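Local coordinates for adapter protein MecA 1 (Bacillus subtilis, PDB 3JTP) that acts as an adaptor that recognises unfolded, aggregated and regulatory proteins and targets them to the ClpC protease, its C-terminal domain, the part described here, interacting with ClpC, at residues L7-R12 against N57-M62; E17-L22 against H87-I92; R40-V45 against N67-S72. The protein carries 3 engineered substitutions. One frame throughout, in Å; residues are numbered along the deposited sequence.

Interaction 1 of 3, residues L7-R12 against N57-M62. Engineered in segment 57-62: Met-62 (natural residue Leu).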
loop_
_atom_site.group_PDB
_atom_site.type_symbol
_atom_site.label_atom_id
_atom_site.label_comp_id
_atom_site.label_asym_id
_atom_site.label_seq_id
_atom_site.Cartn_x
_atom_site.Cartn_y
_atom_site.Cartn_z
ATOM N N LEU A 7 10.317 -9.177 1.460
ATOM C CA LEU A 7 10.759 -7.966 2.154
ATOM C C LEU A 7 9.647 -6.912 2.267
ATOM O O LEU A 7 8.559 -7.062 1.695
ATOM C CB LEU A 7 12.004 -7.380 1.481
ATOM C CG LEU A 7 11.978 -7.124 -0.031
ATOM C CD1 LEU A 7 13.241 -6.363 -0.463
ATOM C CD2 LEU A 7 11.819 -8.413 -0.844
ATOM N N GLN A 8 9.934 -5.848 3.011
ATOM C CA GLN A 8 8.942 -4.829 3.337
ATOM C C GLN A 8 9.118 -3.520 2.557
ATOM O O GLN A 8 10.225 -3.159 2.148
ATOM C CB GLN A 8 8.936 -4.584 4.846
ATOM C CG GLN A 8 8.180 -5.664 5.610
ATOM C CD GLN A 8 8.991 -6.300 6.729
ATOM O OE1 GLN A 8 8.893 -7.504 6.957
ATOM N NE2 GLN A 8 9.802 -5.502 7.419
ATOM N N PHE A 9 8.006 -2.834 2.319
ATOM C CA PHE A 9 8.032 -1.565 1.610
ATOM C C PHE A 9 7.008 -0.603 2.173
ATOM O O PHE A 9 5.908 -1.006 2.566
ATOM C CB PHE A 9 7.754 -1.754 0.119
ATOM C CG PHE A 9 8.880 -2.379 -0.630
ATOM C CD1 PHE A 9 9.830 -1.587 -1.265
ATOM C CD2 PHE A 9 9.003 -3.765 -0.705
ATOM C CE1 PHE A 9 10.890 -2.170 -1.962
ATOM C CE2 PHE A 9 10.054 -4.354 -1.400
ATOM C CZ PHE A 9 10.997 -3.559 -2.030
ATOM N N VAL A 10 7.374 0.672 2.224
ATOM C CA VAL A 10 6.370 1.694 2.391
ATOM C C VAL A 10 6.286 2.460 1.094
ATOM O O VAL A 10 7.285 3.010 0.631
ATOM C CB VAL A 10 6.712 2.673 3.476
ATOM C CG1 VAL A 10 5.782 3.860 3.370
ATOM C CG2 VAL A 10 6.597 2.013 4.843
ATOM N N LEU A 11 5.087 2.500 0.520
ATOM C CA LEU A 11 4.857 3.167 -0.757
ATOM C C LEU A 11 3.973 4.382 -0.527
ATOM O O LEU A 11 3.012 4.322 0.251
ATOM C CB LEU A 11 4.183 2.210 -1.743
ATOM C CG LEU A 11 4.863 0.847 -1.920
ATOM C CD1 LEU A 11 4.032 -0.040 -2.819
ATOM C CD2 LEU A 11 6.277 0.978 -2.460
ATOM N N ARG A 12 4.286 5.496 -1.183
ATOM C CA ARG A 12 3.481 6.685 -0.985
ATOM C C ARG A 12 2.641 6.999 -2.202
ATOM O O ARG A 12 3.112 6.906 -3.353
ATOM C CB ARG A 12 4.334 7.888 -0.620
ATOM C CG ARG A 12 5.154 8.452 -1.763
ATOM C CD ARG A 12 5.736 9.812 -1.356
ATOM N NE ARG A 12 6.613 10.365 -2.387
ATOM C CZ ARG A 12 7.812 9.872 -2.656
ATOM N NH1 ARG A 12 8.224 8.823 -1.969
ATOM N NH2 ARG A 12 8.578 10.406 -3.611
ATOM N N ASN A 57 7.003 -8.512 -10.199
ATOM C CA ASN A 57 5.911 -8.058 -11.038
ATOM C C ASN A 57 4.814 -7.341 -10.249
ATOM O O ASN A 57 4.126 -6.468 -10.777
ATOM C CB ASN A 57 5.347 -9.246 -11.815
ATOM C CG ASN A 57 6.448 -10.127 -12.396
ATOM O OD1 ASN A 57 7.205 -9.698 -13.278
ATOM N ND2 ASN A 57 6.550 -11.362 -11.896
ATOM N N GLN A 58 4.661 -7.719 -8.985
ATOM C CA GLN A 58 3.679 -7.126 -8.079
ATOM C C GLN A 58 4.090 -5.701 -7.703
ATOM O O GLN A 58 3.319 -4.741 -7.847
ATOM C CB GLN A 58 3.600 -7.995 -6.827
ATOM C CG GLN A 58 2.290 -7.955 -6.084
ATOM C CD GLN A 58 1.945 -9.291 -5.440
ATOM O OE1 GLN A 58 1.638 -10.270 -6.123
ATOM N NE2 GLN A 58 1.984 -9.331 -4.121
ATOM N N LEU A 59 5.322 -5.568 -7.230
ATOM C CA LEU A 59 5.871 -4.268 -6.885
ATOM C C LEU A 59 5.766 -3.305 -8.053
ATOM O O LEU A 59 5.340 -2.167 -7.882
ATOM C CB LEU A 59 7.336 -4.396 -6.464
ATOM C CG LEU A 59 7.958 -3.105 -5.937
ATOM C CD1 LEU A 59 7.080 -2.558 -4.822
ATOM C CD2 LEU A 59 9.375 -3.349 -5.436
ATOM N N SER A 60 6.157 -3.774 -9.237
ATOM C CA SER A 60 6.253 -2.916 -10.417
ATOM C C SER A 60 4.908 -2.314 -10.834
ATOM O O SER A 60 4.867 -1.219 -11.393
ATOM C CB SER A 60 6.882 -3.666 -11.594
ATOM O OG SER A 60 5.942 -4.552 -12.190
ATOM N N ILE A 61 3.808 -3.018 -10.569
ATOM C CA ILE A 61 2.499 -2.421 -10.814
ATOM C C ILE A 61 2.139 -1.453 -9.703
ATOM O O ILE A 61 1.590 -0.378 -9.961
ATOM C CB ILE A 61 1.390 -3.461 -10.976
ATOM C CG1 ILE A 61 1.525 -4.150 -12.334
ATOM C CG2 ILE A 61 0.016 -2.800 -10.868
ATOM C CD1 ILE A 61 0.823 -5.483 -12.394
ATOM N N MET A 62 2.463 -1.821 -8.465
ATOM C CA MET A 62 2.210 -0.925 -7.353
ATOM C C MET A 62 2.884 0.404 -7.644
ATOM O O MET A 62 2.328 1.457 -7.351
ATOM C CB MET A 62 2.702 -1.519 -6.026
ATOM C CG MET A 62 1.760 -2.542 -5.393
ATOM S SD MET A 62 2.468 -3.250 -3.891
ATOM C CE MET A 62 1.053 -3.752 -2.994
#

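Interaction 2 of 3, residues E17-L22 against H87-I92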
loop_
_atom_site.group_PDB
_atom_site.type_symbol
_atom_site.label_atom_id
_atom_site.label_comp_id
_atom_site.label_asym_id
_atom_site.label_seq_id
_atom_site.Cartn_x
_atom_site.Cartn_y
_atom_site.Cartn_z
ATOM N N GLU A 17 -7.369 8.240 -4.997
ATOM C CA GLU A 17 -7.852 7.538 -6.188
ATOM C C GLU A 17 -6.820 6.527 -6.653
ATOM O O GLU A 17 -7.172 5.452 -7.124
ATOM C CB GLU A 17 -8.225 8.484 -7.342
ATOM C CG GLU A 17 -8.895 9.785 -6.911
ATOM C CD GLU A 17 -10.210 9.565 -6.179
ATOM O OE1 GLU A 17 -10.644 10.489 -5.439
ATOM O OE2 GLU A 17 -10.808 8.472 -6.361
ATOM N N ASP A 18 -5.543 6.857 -6.510
ATOM C CA ASP A 18 -4.502 5.950 -6.962
ATOM C C ASP A 18 -4.430 4.716 -6.074
ATOM O O ASP A 18 -4.095 3.645 -6.553
ATOM C CB ASP A 18 -3.145 6.648 -7.025
ATOM C CG ASP A 18 -3.067 7.674 -8.159
ATOM O OD1 ASP A 18 -3.932 7.618 -9.058
ATOM O OD2 ASP A 18 -2.156 8.536 -8.144
ATOM N N VAL A 19 -4.737 4.865 -4.788
ATOM C CA VAL A 19 -4.863 3.695 -3.909
ATOM C C VAL A 19 -6.005 2.782 -4.381
ATOM O O VAL A 19 -5.804 1.590 -4.567
ATOM C CB VAL A 19 -5.077 4.085 -2.437
ATOM C CG1 VAL A 19 -5.138 2.815 -1.547
ATOM C CG2 VAL A 19 -3.952 5.059 -1.962
ATOM N N ILE A 20 -7.190 3.352 -4.602
ATOM C CA ILE A 20 -8.340 2.604 -5.113
ATOM C C ILE A 20 -7.989 1.885 -6.431
ATOM O O ILE A 20 -8.232 0.685 -6.556
ATOM C CB ILE A 20 -9.562 3.509 -5.331
ATOM C CG1 ILE A 20 -10.011 4.147 -4.018
ATOM C CG2 ILE A 20 -10.742 2.727 -5.946
ATOM C CD1 ILE A 20 -11.083 5.226 -4.232
ATOM N N SER A 21 -7.420 2.617 -7.393
ATOM C CA SER A 21 -6.928 2.027 -8.648
ATOM C C SER A 21 -6.050 0.817 -8.409
ATOM O O SER A 21 -6.261 -0.219 -9.024
ATOM C CB SER A 21 -6.141 3.034 -9.488
ATOM O OG SER A 21 -6.995 4.022 -10.015
ATOM N N LEU A 22 -5.056 0.946 -7.527
ATOM C CA LEU A 22 -4.178 -0.178 -7.232
ATOM C C LEU A 22 -4.981 -1.354 -6.708
ATOM O O LEU A 22 -4.752 -2.496 -7.098
ATOM C CB LEU A 22 -3.118 0.198 -6.211
ATOM C CG LEU A 22 -1.745 -0.462 -6.361
ATOM C CD1 LEU A 22 -1.053 -0.524 -4.998
ATOM C CD2 LEU A 22 -1.810 -1.833 -6.979
ATOM N N HIS A 87 -5.209 -5.926 5.886
ATOM C CA HIS A 87 -5.851 -6.288 4.637
ATOM C C HIS A 87 -6.384 -5.051 3.900
ATOM O O HIS A 87 -7.484 -5.051 3.345
ATOM C CB HIS A 87 -6.915 -7.358 4.915
ATOM C CG HIS A 87 -6.386 -8.485 5.753
ATOM N ND1 HIS A 87 -6.615 -8.580 7.109
ATOM C CD2 HIS A 87 -5.567 -9.521 5.436
ATOM C CE1 HIS A 87 -5.992 -9.647 7.587
ATOM N NE2 HIS A 87 -5.349 -10.232 6.594
ATOM N N ALA A 88 -5.559 -4.007 3.882
ATOM C CA ALA A 88 -5.971 -2.704 3.373
ATOM C C ALA A 88 -6.450 -2.715 1.921
ATOM O O ALA A 88 -7.537 -2.249 1.635
ATOM C CB ALA A 88 -4.856 -1.677 3.571
ATOM N N LEU A 89 -5.662 -3.262 1.006
ATOM C CA LEU A 89 -6.027 -3.181 -0.412
ATOM C C LEU A 89 -7.314 -3.946 -0.714
ATOM O O LEU A 89 -8.176 -3.442 -1.442
ATOM C CB LEU A 89 -4.884 -3.628 -1.328
ATOM C CG LEU A 89 -3.713 -2.658 -1.510
ATOM C CD1 LEU A 89 -2.784 -3.189 -2.582
ATOM C CD2 LEU A 89 -4.156 -1.230 -1.851
ATOM N N GLU A 90 -7.445 -5.144 -0.143
ATOM C CA GLU A 90 -8.685 -5.924 -0.240
ATOM C C GLU A 90 -9.878 -5.136 0.313
ATOM O O GLU A 90 -10.964 -5.154 -0.247
ATOM C CB GLU A 90 -8.572 -7.251 0.541
ATOM C CG GLU A 90 -7.530 -8.260 0.037
ATOM C CD GLU A 90 -6.153 -8.049 0.647
ATOM O OE1 GLU A 90 -5.978 -7.050 1.379
ATOM O OE2 GLU A 90 -5.243 -8.876 0.392
ATOM N N THR A 91 -9.685 -4.450 1.436
ATOM C CA THR A 91 -10.797 -3.713 2.015
ATOM C C THR A 91 -11.162 -2.522 1.137
ATOM O O THR A 91 -12.337 -2.258 0.900
ATOM C CB THR A 91 -10.501 -3.267 3.465
ATOM O OG1 THR A 91 -10.289 -4.431 4.274
ATOM C CG2 THR A 91 -11.670 -2.467 4.037
ATOM N N ILE A 92 -10.150 -1.807 0.649
ATOM C CA ILE A 92 -10.399 -0.696 -0.262
ATOM C C ILE A 92 -11.107 -1.185 -1.562
ATOM O O ILE A 92 -12.087 -0.591 -2.017
ATOM C CB ILE A 92 -9.090 0.049 -0.617
ATOM C CG1 ILE A 92 -8.475 0.710 0.634
ATOM C CG2 ILE A 92 -9.362 1.081 -1.680
ATOM C CD1 ILE A 92 -9.344 1.760 1.252
#

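Interaction 3 of 3, residues R40-V45 against N67-S72. Engineered in segment 67-72: Asn-67 (natural residue Thr).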
loop_
_atom_site.group_PDB
_atom_site.type_symbol
_atom_site.label_atom_id
_atom_site.label_comp_id
_atom_site.label_asym_id
_atom_site.label_seq_id
_atom_site.Cartn_x
_atom_site.Cartn_y
_atom_site.Cartn_z
ATOM N N ARG A 40 -0.792 12.881 2.105
ATOM C CA ARG A 40 -0.577 11.727 1.247
ATOM C C ARG A 40 -0.998 10.419 1.904
ATOM O O ARG A 40 -1.345 10.398 3.083
ATOM C CB ARG A 40 0.855 11.692 0.735
ATOM C CG ARG A 40 1.205 12.983 0.023
ATOM C CD ARG A 40 2.108 12.782 -1.164
ATOM N NE ARG A 40 3.511 12.623 -0.798
ATOM C CZ ARG A 40 4.365 13.636 -0.676
ATOM N NH1 ARG A 40 3.942 14.878 -0.883
ATOM N NH2 ARG A 40 5.640 13.407 -0.346
ATOM N N TYR A 41 -1.032 9.345 1.124
ATOM C CA TYR A 41 -1.398 8.028 1.654
ATOM C C TYR A 41 -0.175 7.134 1.580
ATOM O O TYR A 41 0.642 7.253 0.661
ATOM C CB TYR A 41 -2.601 7.421 0.897
ATOM C CG TYR A 41 -3.870 8.198 1.161
ATOM C CD1 TYR A 41 -4.716 7.850 2.207
ATOM C CD2 TYR A 41 -4.196 9.322 0.399
ATOM C CE1 TYR A 41 -5.859 8.583 2.480
ATOM C CE2 TYR A 41 -5.338 10.071 0.670
ATOM C CZ TYR A 41 -6.167 9.690 1.713
ATOM O OH TYR A 41 -7.313 10.411 1.984
ATOM N N TYR A 42 -0.028 6.267 2.567
ATOM C CA TYR A 42 1.125 5.396 2.641
ATOM C C TYR A 42 0.654 3.973 2.835
ATOM O O TYR A 42 -0.180 3.695 3.691
ATOM C CB TYR A 42 2.045 5.829 3.794
ATOM C CG TYR A 42 2.670 7.178 3.550
ATOM C CD1 TYR A 42 3.967 7.285 3.078
ATOM C CD2 TYR A 42 1.951 8.348 3.774
ATOM C CE1 TYR A 42 4.541 8.523 2.845
ATOM C CE2 TYR A 42 2.519 9.597 3.541
ATOM C CZ TYR A 42 3.814 9.677 3.080
ATOM O OH TYR A 42 4.387 10.910 2.847
ATOM N N LEU A 43 1.168 3.078 2.011
ATOM C CA LEU A 43 0.763 1.692 2.082
ATOM C C LEU A 43 1.924 0.966 2.700
ATOM O O LEU A 43 2.963 0.833 2.072
ATOM C CB LEU A 43 0.558 1.116 0.683
ATOM C CG LEU A 43 -0.680 0.288 0.316
ATOM C CD1 LEU A 43 -0.334 -0.795 -0.711
ATOM C CD2 LEU A 43 -1.338 -0.306 1.524
ATOM N N TYR A 44 1.775 0.473 3.911
ATOM C CA TYR A 44 2.795 -0.458 4.355
ATOM C C TYR A 44 2.596 -1.804 3.650
ATOM O O TYR A 44 1.526 -2.390 3.718
ATOM C CB TYR A 44 2.789 -0.628 5.858
ATOM C CG TYR A 44 3.824 -1.620 6.316
ATOM C CD1 TYR A 44 5.183 -1.363 6.158
ATOM C CD2 TYR A 44 3.441 -2.819 6.908
ATOM C CE1 TYR A 44 6.130 -2.277 6.565
ATOM C CE2 TYR A 44 4.377 -3.738 7.331
ATOM C CZ TYR A 44 5.712 -3.470 7.154
ATOM O OH TYR A 44 6.622 -4.404 7.578
ATOM N N VAL A 45 3.617 -2.284 2.959
ATOM C CA VAL A 45 3.459 -3.494 2.155
ATOM C C VAL A 45 4.416 -4.617 2.532
ATOM O O VAL A 45 5.623 -4.518 2.291
ATOM C CB VAL A 45 3.651 -3.203 0.676
ATOM C CG1 VAL A 45 3.555 -4.506 -0.125
ATOM C CG2 VAL A 45 2.612 -2.223 0.222
ATOM N N ASN A 67 5.104 5.701 -5.174
ATOM C CA ASN A 67 6.553 5.835 -5.156
ATOM C C ASN A 67 7.113 5.218 -3.875
ATOM O O ASN A 67 6.466 5.266 -2.834
ATOM C CB ASN A 67 6.926 7.320 -5.219
ATOM C CG ASN A 67 6.712 7.920 -6.613
ATOM O OD1 ASN A 67 7.456 7.620 -7.549
ATOM N ND2 ASN A 67 5.696 8.765 -6.751
ATOM N N GLU A 68 8.309 4.643 -3.936
ATOM C CA GLU A 68 8.929 4.122 -2.727
ATOM C C GLU A 68 9.244 5.269 -1.770
ATOM O O GLU A 68 9.763 6.298 -2.187
ATOM C CB GLU A 68 10.183 3.323 -3.068
ATOM C CG GLU A 68 9.916 1.830 -3.255
ATOM C CD GLU A 68 11.020 1.128 -4.023
ATOM O OE1 GLU A 68 11.257 1.501 -5.201
ATOM O OE2 GLU A 68 11.644 0.207 -3.450
ATOM N N SER A 69 8.888 5.116 -0.499
ATOM C CA SER A 69 9.171 6.171 0.470
ATOM C C SER A 69 10.186 5.726 1.518
ATOM O O SER A 69 10.289 4.537 1.837
ATOM C CB SER A 69 7.887 6.638 1.166
ATOM O OG SER A 69 8.155 7.663 2.117
ATOM N N SER A 70 10.922 6.690 2.063
ATOM C CA SER A 70 11.810 6.427 3.181
ATOM C C SER A 70 11.110 6.788 4.478
ATOM O O SER A 70 11.659 6.582 5.564
ATOM C CB SER A 70 13.106 7.224 3.068
ATOM O OG SER A 70 13.696 7.082 1.794
ATOM N N ILE A 71 9.897 7.328 4.374
ATOM C CA ILE A 71 9.113 7.606 5.577
ATOM C C ILE A 71 8.920 6.322 6.397
ATOM O O ILE A 71 8.306 5.354 5.937
ATOM C CB ILE A 71 7.742 8.208 5.249
ATOM C CG1 ILE A 71 7.892 9.508 4.444
ATOM C CG2 ILE A 71 6.958 8.438 6.527
ATOM C CD1 ILE A 71 8.486 10.680 5.200
ATOM N N SER A 72 9.434 6.329 7.619
ATOM C CA SER A 72 9.400 5.152 8.474
ATOM C C SER A 72 8.016 4.764 8.986
ATOM O O SER A 72 7.171 5.605 9.313
ATOM C CB SER A 72 10.342 5.313 9.672
ATOM O OG SER A 72 9.892 4.490 10.740
#

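Interaction 1 of 3, residues L7-R12 against N57-M62
Gln-58 O, in the turn of helix that carries Leu-59 and Met-62 onto Leu-11 and Phe-9, takes two backbone donors: Met-62 N at 3.1 Å and, more weakly, Ile-61 N. A further bond in this turn runs from Ser-60 OG to Asn-57 O at 3.0 Å, the hydroxyl standing above the carbonyl plane. All of these are internal to the helix, and the meeting with the strand itself is apolar. Leu-59 does most of the work from the helix. Its CG lies anti to the backbone N (chi1 -174°), and one branch, CD2, sits over a face of the Phe-9 ring, 4.2 Å from the ring centroid and 26° off the normal, a CH-pi contact. Its nearest ring atom is Phe-9 CZ, 3.8 Å from Leu-59 CD2. The other branch turns along the strand, where Leu-59 CD1 comes to 4.3 Å from Leu-11 CD2. Leu-11 divides its two methyls between two helix residues one turn apart, since its CD1 lies 3.7 Å from the SD of Met-62, an engineered residue whose chain is extended beyond CG and crosses Leu-11 at about a right angle. Phe-9 and Leu-11, two residues apart on the strand, thus face the helix together, and the short axes of 8-12 and 57-62 run in nearly the same direction, 22° apart. Helix 54-65 thus lies over one face of the antiparallel sheet, in which strand 8-13 runs between strand 40-46 and strand 67-68.

Interaction 2 of 3, residues E17-L22 against H87-I92
Val-19, Ile-20 and Leu-22 meet Leu-89 and Ile-92 in a nearly orthogonal helix packing: the short axes of 17-22 and 88-92 cross at -95° and come within 9.2 Å. The contact across the two helices is apolar and made by branched side chains. Leu-89 forks between two residues of the other helix, its CD1 lying 4.0 Å from Leu-22 CD1 and its CD2 4.2 Å from Val-19 CG1. Ile-92 approaches differently. It sends CG2, the branch anti to its own backbone N, against the base of Ile-20, 3.9 Å from Ile-20 CA and equally near Ile-20 CG1, and the two isoleucine side chains cross at about a right angle. The methyl on a CA goes with a close backbone approach, the CA atoms of Ile-20 and Ile-92 being 6.2 Å apart. Four of the five touching residues are buried, and the sheet lies against the same cluster: Val-19 also packs on Leu-34 of strand 31-37 and on Phe-13 at the end of strand 8-13. The polar bonds of the two helices include one to the sheet: Thr-32 OG1 accepts from Leu-89 N, tying the first turn of helix 88-96 to strand 31-37. His-87 holds the N-cap position of that helix, and its O is gripped twice by one residue, by Thr-91 N and by Thr-91 OG1, the latter 3.0 Å away and above the carbonyl plane.

Interaction 3 of 3, residues R40-V45 against N67-S72
An ST turn at Ser-69 to Ile-71, in the connection from strand 67-68 to helix 73-79, packs against the ring of Tyr-42 on strand 40-46. Ser-69 OG accepts the backbone N of Ile-71 at 2.9 Å with an N-H...O angle of 156°, a fairly straight bond that holds the oxygen in place. With OG anti to its backbone N (chi1 180°), the serine oxygen faces both the Ile-71 N and the tyrosine: OG comes to the ring edge, in its plane, 3.8 Å from Tyr-42 CE1. This is a packing contact. Ile-71 meets the same ring atom beside the serine. Its CG1 is 3.8 Å from Tyr-42 CE1, the two side chains crossing obliquely, so the CE1 corner of the ring touches both residues that the turn brings together. The contact spans a gap in strand order, because strand 8-13 lies between 40-46 and 67-68, and Tyr-42 also touches Arg-12 of that intervening strand. Leu-76 of helix 73-79 packs on both Tyr-42 and Ile-71, extending the apolar patch to the helix that the turn leads into. Ser-72, at the N-cap position of this helix, gives its OG as acceptor to His-74 N. Farther along the tyrosine, the phenolic end keeps to the isoleucine, with Tyr-42 OH 4.1 Å from Ile-71 CG1.

Interactions 1 and 2 share one apolar core on one face of the sheet: Met-62 CG lies 3.5 Å from Leu-22 CD1, and Met-62 CE 3.9 Å from Leu-89 CD1, so helix 54-65 abuts both crossing helices. Interaction 3 joins interaction 1 through the sheet itself, where Phe-9 O is 2.7 Å from Val-45 N and Arg-12 N 2.7 Å from O of the engineered Asn-67, both probable hydrogen bonds; their centres are about 9 Å apart. Interactions 2 and 3 lie on opposite sides of the chain's centre, about 14 Å between contact centres, yet Leu-43 CD1 reaches Leu-89 CD1 at 3.9 Å.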